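Local coordinates for protein putative ABC transporter subunit, substrate-binding component (Rhodopseudomonas palustris, PDB 4EVQ) that binds 4-hydroxybenzoate and, as the substrate-binding component of an ABC transporter, probably delivers such lignin-derived aromatic acids for uptake, at residues G27-L32 with G88-G93; K173-T176 with E181-K184. One frame throughout, in Å; residues are numbered along the deposited sequence.

Contact 1. Residues G27-L32 with G88-G93; sequences GTYAPL and GTVHSG. With PHB (p-hydroxybenzoic acid), chain H; ACT (acetate ion), chain G.
Ser92 OG donates a short hydrogen bond of 2.6 Å to O2' of the bound p-hydroxybenzoate, and the backbone N of Ser92 holds the other carboxylate oxygen, O1', at 2.8 Å with an N-H...O angle of 151°. The backbone N-H at the start of helix 92-105 would be there with almost any residue; serine adds a hydroxyl on a short side chain, close enough to take the second oxygen. His91, the N-cap residue just before the helix, accepts a weak bond from Gly93 N at its ND1, while its CD2 lies 4.2 Å from Tyr29 CE2. The C2-C3 edge of the ligand's ring comes up to one face of the Tyr29 ring, the planes inclined at about 55°, with Tyr29 CZ 3.7 Å from PHB C3; Thr28 CG2 rests against the opposite face. The phenol OH of Tyr29 is hydrogen-bonded to Tyr161 OH; Tyr161, Ser215 and Gly115 give the ligand further hydrogen bonds. Val90 joins the two segments: CG1, anti to the backbone N (chi1 171°), touches both Tyr29 CD2 at 3.6 Å and Leu32 CD2 at 3.7 Å. The same leucine methyl also touches PHB C3, so a branched apolar residue serves both protein and ligand here. Between these segments the chemistry divides: donors at a helix start, whose dipole would probably favour a carboxylate, and flat or methyl-lined walls suited to a benzene ring.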
ATOM      1  N   GLY A  27      11.271  -3.048  12.966  1.00 12.59           N
ATOM      2  CA  GLY A  27      11.504  -1.686  12.567  1.00 12.60           C
ATOM      3  C   GLY A  27      10.240  -0.888  12.329  1.00 11.01           C
ATOM      4  O   GLY A  27       9.109  -1.234  12.744  1.00 11.49           O
ATOM      5  N   THR A  28      10.444   0.200  11.604  1.00 10.99           N
ATOM      6  CA  THR A  28       9.419   1.219  11.568  1.00 11.99           C
ATOM      7  C   THR A  28       8.107   0.742  10.893  1.00 11.46           C
ATOM      8  O   THR A  28       7.009   1.181  11.233  1.00 11.98           O
ATOM      9  CB  THR A  28       9.949   2.480  10.939  1.00 15.41           C
ATOM     10  OG1 THR A  28       9.099   3.590  11.313  1.00 17.42           O
ATOM     11  CG2 THR A  28       9.921   2.395   9.483  1.00 17.64           C
ATOM     12  N   TYR A  29       8.216  -0.209   9.976  1.00  9.23           N
ATOM     13  CA  TYR A  29       7.053  -0.691   9.289  1.00  9.79           C
ATOM     14  C   TYR A  29       6.551  -2.049   9.791  1.00  9.44           C
ATOM     15  O   TYR A  29       5.713  -2.679   9.172  1.00  8.97           O
ATOM     16  CB  TYR A  29       7.346  -0.719   7.797  1.00  8.80           C
ATOM     17  CG  TYR A  29       7.371   0.645   7.094  1.00  7.45           C
ATOM     18  CD1 TYR A  29       6.644   1.726   7.537  1.00  7.51           C
ATOM     19  CD2 TYR A  29       8.094   0.810   5.923  1.00  8.12           C
ATOM     20  CE1 TYR A  29       6.625   2.913   6.822  1.00  7.77           C
ATOM     21  CE2 TYR A  29       8.113   1.994   5.223  1.00  7.23           C
ATOM     22  CZ  TYR A  29       7.365   3.053   5.668  1.00  7.46           C
ATOM     23  OH  TYR A  29       7.317   4.243   4.969  1.00  7.73           O
ATOM     24  N   ALA A  30       7.050  -2.485  10.946  1.00  8.80           N
ATOM     25  CA  ALA A  30       6.559  -3.722  11.534  1.00  9.48           C
ATOM     26  C   ALA A  30       5.001  -3.824  11.628  1.00  9.51           C
ATOM     27  O   ALA A  30       4.469  -4.879  11.366  1.00 10.56           O
ATOM     28  CB  ALA A  30       7.200  -3.937  12.926  1.00 10.37           C
ATOM     29  N   PRO A  31       4.291  -2.747  11.980  1.00  8.95           N
ATOM     30  CA  PRO A  31       2.831  -2.900  12.035  1.00  9.09           C
ATOM     31  C   PRO A  31       2.187  -3.147  10.678  1.00  9.03           C
ATOM     32  O   PRO A  31       1.139  -3.820  10.604  1.00 10.01           O
ATOM     33  CB  PRO A  31       2.342  -1.566  12.589  1.00 10.90           C
ATOM     34  CG  PRO A  31       3.542  -0.956  13.191  1.00 14.10           C
ATOM     35  CD  PRO A  31       4.717  -1.434  12.501  1.00 11.49           C
ATOM     36  N   LEU A  32       2.834  -2.645   9.629  1.00  7.43           N
ATOM     37  CA  LEU A  32       2.324  -2.880   8.268  1.00  7.64           C
ATOM     38  C   LEU A  32       2.609  -4.342   7.873  1.00  8.47           C
ATOM     39  O   LEU A  32       1.761  -4.992   7.288  1.00  9.13           O
ATOM     40  CB  LEU A  32       2.984  -1.929   7.262  1.00  7.32           C
ATOM     41  CG  LEU A  32       2.503  -0.474   7.246  1.00  8.18           C
ATOM     42  CD1 LEU A  32       2.740   0.255   8.574  1.00 10.07           C
ATOM     43  CD2 LEU A  32       3.154   0.263   6.109  1.00  8.88           C
ATOM     44  N   GLY A  88       5.830 -10.038  -1.260  1.00  9.51           N
ATOM     45  CA  GLY A  88       6.498  -8.964  -0.524  1.00 10.37           C
ATOM     46  C   GLY A  88       6.649  -7.779  -1.435  1.00  8.07           C
ATOM     47  O   GLY A  88       6.381  -7.856  -2.647  1.00  9.18           O
ATOM     48  N   THR A  89       6.957  -6.590  -0.905  1.00  8.48           N
ATOM     49  CA  THR A  89       7.081  -6.249   0.491  1.00  7.76           C
ATOM     50  C   THR A  89       6.431  -4.878   0.729  1.00  7.23           C
ATOM     51  O   THR A  89       5.617  -4.428  -0.107  1.00  8.58           O
ATOM     52  CB  THR A  89       8.539  -6.284   0.895  1.00 10.49           C
ATOM     53  OG1 THR A  89       8.655  -5.972   2.317  1.00 10.99           O
ATOM     54  CG2 THR A  89       9.385  -5.301   0.109  1.00 11.64           C
ATOM     55  N   VAL A  90       6.758  -4.212   1.826  1.00  7.83           N
ATOM     56  CA  VAL A  90       6.237  -2.883   2.161  1.00  7.07           C
ATOM     57  C   VAL A  90       7.002  -1.724   1.609  1.00  7.50           C
ATOM     58  O   VAL A  90       6.422  -0.860   0.962  1.00  8.00           O
ATOM     59  CB  VAL A  90       6.117  -2.749   3.704  1.00  7.38           C
ATOM     60  CG1 VAL A  90       5.801  -1.317   4.139  1.00  8.19           C
ATOM     61  CG2 VAL A  90       5.028  -3.702   4.232  1.00  8.25           C
ATOM     62  N   HIS A  91       8.300  -1.684   1.846  1.00  7.53           N
ATOM     63  CA  HIS A  91       9.161  -0.540   1.495  1.00  7.36           C
ATOM     64  C   HIS A  91       9.562  -0.601   0.018  1.00  6.64           C
ATOM     65  O   HIS A  91      10.041  -1.629  -0.447  1.00  7.84           O
ATOM     66  CB  HIS A  91      10.383  -0.607   2.426  1.00  8.04           C
ATOM     67  CG  HIS A  91      11.364   0.521   2.297  1.00  8.66           C
ATOM     68  ND1 HIS A  91      12.210   0.669   1.218  1.00  9.51           N
ATOM     69  CD2 HIS A  91      11.732   1.470   3.187  1.00  9.15           C
ATOM     70  CE1 HIS A  91      13.026   1.687   1.433  1.00  9.19           C
ATOM     71  NE2 HIS A  91      12.742   2.206   2.612  1.00 10.05           N
ATOM     72  N   SER A  92       9.324   0.476  -0.704  1.00  7.06           N
ATOM     73  CA  SER A  92       9.551   0.498  -2.139  1.00  7.83           C
ATOM     74  C   SER A  92      10.969   0.230  -2.552  1.00  8.00           C
ATOM     75  O   SER A  92      11.194  -0.345  -3.604  1.00  8.96           O
ATOM     76  CB  SER A  92       9.141   1.842  -2.734  1.00  8.43           C
ATOM     77  OG  SER A  92       7.758   1.950  -2.955  1.00  7.87           O
ATOM     78  N   GLY A  93      11.944   0.675  -1.774  1.00  8.46           N
ATOM     79  CA  GLY A  93      13.327   0.394  -2.120  1.00  8.92           C
ATOM     80  C   GLY A  93      13.658  -1.099  -2.006  1.00  9.65           C
ATOM     81  O   GLY A  93      14.342  -1.641  -2.882  1.00 10.99           O
TER
HETATM   82  C1' PHB H 406       6.390   2.189   0.234  1.00  6.09           C
HETATM   83  O1' PHB H 406       7.588   2.280   0.589  1.00  6.61           O
HETATM   84  O2' PHB H 406       6.046   1.894  -0.977  1.00  7.16           O
HETATM   85  C1  PHB H 406       5.275   2.402   1.180  1.00  5.93           C
HETATM   86  C2  PHB H 406       5.492   2.212   2.545  1.00  6.44           C
HETATM   87  C3  PHB H 406       4.456   2.428   3.439  1.00  6.91           C
HETATM   88  C4  PHB H 406       3.246   2.838   2.983  1.00  6.92           C
HETATM   89  C5  PHB H 406       3.001   3.010   1.633  1.00  6.17           C
HETATM   90  C6  PHB H 406       4.026   2.797   0.761  1.00  6.48           C
HETATM   91  O4  PHB H 406       2.229   3.056   3.837  1.00 13.73           O
HETATM   92  C   ACT G 405      13.917   0.775   9.556  1.00 21.01           C
HETATM   93  O   ACT G 405      14.480   1.346  10.529  1.00 23.20           O
HETATM   94  OXT ACT G 405      12.860   0.094   9.756  1.00 18.93           O
HETATM   95  CH3 ACT G 405      14.497   0.870   8.195  1.00 20.62           C

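Contact 2. Residues K173-T176 with E181-K184; sequences KSFT and EVVK. With SO4 (sulfate ion), chain E.
Phe175 turns the edge of its ring toward strand 181-188: Glu181 O lies near the ring plane, 3.4 Å from Phe175 CE2. With CG anti to the backbone N (chi1 -160°) the ring extends toward the start of the strand, and chi2 of 73° sets how it is turned, edge to the carbonyl. Val182 meets the ring obliquely, its CG2 being 3.9 Å from Phe175 CD2. This methyl is also the one nearest Thr176, whose CG2 makes a looser approach at 4.3 Å. Thr176 suits its place because its methyl can face the valine while OG1 is hydrogen-bonded to Lys172 O, one turn back. Valine, branched at CB, fits an extended strand and offers a compact apolar surface to the helix. Phe171, one turn earlier in the same helix, meets the Phe175 ring with planes at about 30°, while Ala154 of strand 153-159 and Met146 and Ile147 of helix 135-148 also touch it. An alanine at the Phe175 position would remove the ring, which is likely to open a gap between helix and strand and leave Val182 CG2 without its main apolar neighbour from the helix segment. Glu181 has its CB pointing away from the helix, and its carboxylate lies well apart from the ring, on the exposed side. Lys184, its chain bent at chi2 and chi3, places NZ 3.0 Å from O2 of a sulfate ion, probably from the crystallisation liquor. Within the beta-alpha-beta unit of strand 153-159, helix 162-177 and strand 181-188, the helix C-terminal end thus packs on the following strand mainly through apolar contact; the slightly positive C-H groups of the ring edge would probably be attracted to the carbonyl oxygen.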
ATOM      1  N   LYS A 173       2.428  16.923  -9.739  1.00 11.83           N
ATOM      2  CA  LYS A 173       1.935  16.965 -11.104  1.00 13.67           C
ATOM      3  C   LYS A 173       0.490  17.338 -11.175  1.00 13.51           C
ATOM      4  O   LYS A 173       0.125  18.193 -11.984  1.00 14.52           O
ATOM      5  CB  LYS A 173       2.197  15.650 -11.810  1.00 14.60           C
ATOM      6  CG  LYS A 173       3.666  15.434 -12.074  1.00 17.24           C
ATOM      7  CD  LYS A 173       3.937  14.065 -12.649  1.00 19.92           C
ATOM      8  CE  LYS A 173       5.434  13.790 -12.634  1.00 23.56           C
ATOM      9  NZ  LYS A 173       5.732  12.348 -12.826  1.00 25.88           N
ATOM     10  N   SER A 174      -0.372  16.757 -10.375  0.57 13.17           N
ATOM     11  CA  SER A 174      -1.786  17.089 -10.479  0.57 12.69           C
ATOM     12  C   SER A 174      -2.144  18.385  -9.795  0.57 13.21           C
ATOM     13  O   SER A 174      -3.109  19.070 -10.216  0.57 12.88           O
ATOM     14  CB  SER A 174      -2.669  15.944  -9.965  0.57 13.70           C
ATOM     15  OG  SER A 174      -2.460  15.778  -8.581  0.57 13.54           O
ATOM     16  N   PHE A 175      -1.379  18.778  -8.788  1.00 12.92           N
ATOM     17  CA  PHE A 175      -1.639  20.038  -8.115  1.00 12.92           C
ATOM     18  C   PHE A 175      -1.222  21.199  -8.990  1.00 14.27           C
ATOM     19  O   PHE A 175      -1.988  22.184  -9.130  1.00 16.24           O
ATOM     20  CB  PHE A 175      -0.887  20.071  -6.789  1.00 13.08           C
ATOM     21  CG  PHE A 175      -1.442  21.078  -5.790  1.00 13.30           C
ATOM     22  CD1 PHE A 175      -2.638  20.852  -5.143  1.00 12.31           C
ATOM     23  CD2 PHE A 175      -0.765  22.265  -5.518  1.00 13.28           C
ATOM     24  CE1 PHE A 175      -3.148  21.768  -4.225  1.00 13.04           C
ATOM     25  CE2 PHE A 175      -1.269  23.160  -4.576  1.00 13.75           C
ATOM     26  CZ  PHE A 175      -2.439  22.906  -3.933  1.00 13.17           C
ATOM     27  N   THR A 176      -0.069  21.101  -9.622  1.00 14.35           N
ATOM     28  CA  THR A 176       0.360  22.167 -10.501  1.00 15.68           C
ATOM     29  C   THR A 176      -0.411  22.173 -11.835  1.00 17.82           C
ATOM     30  O   THR A 176      -0.596  23.263 -12.406  1.00 19.35           O
ATOM     31  CB  THR A 176       1.878  22.126 -10.791  1.00 17.58           C
ATOM     32  OG1 THR A 176       2.213  20.958 -11.539  1.00 20.12           O
ATOM     33  CG2 THR A 176       2.684  22.183  -9.512  1.00 16.71           C
ATOM     34  N   GLU A 181       0.164  25.910  -6.574  1.00 17.20           N
ATOM     35  CA  GLU A 181       1.590  26.084  -6.418  1.00 16.49           C
ATOM     36  C   GLU A 181       2.074  25.259  -5.239  1.00 15.29           C
ATOM     37  O   GLU A 181       1.407  25.223  -4.216  1.00 15.50           O
ATOM     38  CB  GLU A 181       1.917  27.542  -6.121  1.00 19.55           C
ATOM     39  CG  GLU A 181       1.544  28.492  -7.160  1.00 27.26           C
ATOM     40  CD  GLU A 181       2.295  29.790  -6.969  1.00 34.09           C
ATOM     41  OE1 GLU A 181       2.790  30.061  -5.826  1.00 36.85           O
ATOM     42  OE2 GLU A 181       2.412  30.521  -7.967  1.00 37.16           O
ATOM     43  N   VAL A 182       3.221  24.599  -5.410  1.00 14.75           N
ATOM     44  CA  VAL A 182       3.866  23.868  -4.321  1.00 13.78           C
ATOM     45  C   VAL A 182       5.061  24.729  -3.956  1.00 13.74           C
ATOM     46  O   VAL A 182       6.020  24.867  -4.720  1.00 15.77           O
ATOM     47  CB  VAL A 182       4.294  22.484  -4.765  1.00 13.73           C
ATOM     48  CG1 VAL A 182       4.925  21.763  -3.590  1.00 15.49           C
ATOM     49  CG2 VAL A 182       3.081  21.712  -5.277  1.00 15.49           C
ATOM     50  N   VAL A 183       5.000  25.345  -2.777  1.00 12.71           N
ATOM     51  CA  VAL A 183       6.020  26.336  -2.440  1.00 13.52           C
ATOM     52  C   VAL A 183       7.285  25.767  -1.806  1.00 14.00           C
ATOM     53  O   VAL A 183       8.312  26.443  -1.753  1.00 16.13           O
ATOM     54  CB  VAL A 183       5.453  27.485  -1.606  1.00 17.11           C
ATOM     55  CG1 VAL A 183       4.342  28.206  -2.399  1.00 18.57           C
ATOM     56  CG2 VAL A 183       4.975  27.065  -0.258  1.00 17.42           C
ATOM     57  N   LYS A 184       7.202  24.520  -1.347  1.00 11.76           N
ATOM     58  CA  LYS A 184       8.356  23.856  -0.768  1.00 11.42           C
ATOM     59  C   LYS A 184       8.080  22.381  -0.640  1.00 11.07           C
ATOM     60  O   LYS A 184       6.978  21.995  -0.323  1.00 10.91           O
ATOM     61  CB  LYS A 184       8.678  24.426   0.608  1.00 14.39           C
ATOM     62  CG  LYS A 184      10.064  24.098   1.142  1.00 14.96           C
ATOM     63  CD  LYS A 184      11.141  24.869   0.448  1.00 17.13           C
ATOM     64  CE  LYS A 184      11.063  26.340   0.774  1.00 18.38           C
ATOM     65  NZ  LYS A 184      12.173  27.121   0.121  1.00 21.12           N
TER
HETATM   66  S   SO4 E 403      15.501  25.496   0.003  0.67 29.55           S
HETATM   67  O1  SO4 E 403      16.534  24.549   0.454  0.67 30.63           O
HETATM   68  O2  SO4 E 403      14.585  25.699   1.140  0.67 27.95           O
HETATM   69  O3  SO4 E 403      14.800  25.002  -1.177  0.67 30.26           O
HETATM   70  O4  SO4 E 403      16.132  26.777  -0.363  0.67 30.17           O

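The contacts lie in different lobes of the two-lobed periplasmic-binding-protein fold, with centres about 28 Å apart and nearest atoms about 14 Å apart. Contact 1 comes first along the chain; it brings together loops and helix starts that follow strands 17-23 and 85-88, neighbours in the six-stranded sheet. Contact 2 belongs to the seven-stranded sheet, where helix 162-177 crosses over between the adjacent parallel strands 153-159 and 181-188. That helix links the two regions: just before its start, Tyr161 reaches the ligand and Tyr29, whereas its far end packs in contact 2. Ligand recognition therefore draws on both lobes, while contact 2 joins elements within one lobe, remote from the pocket.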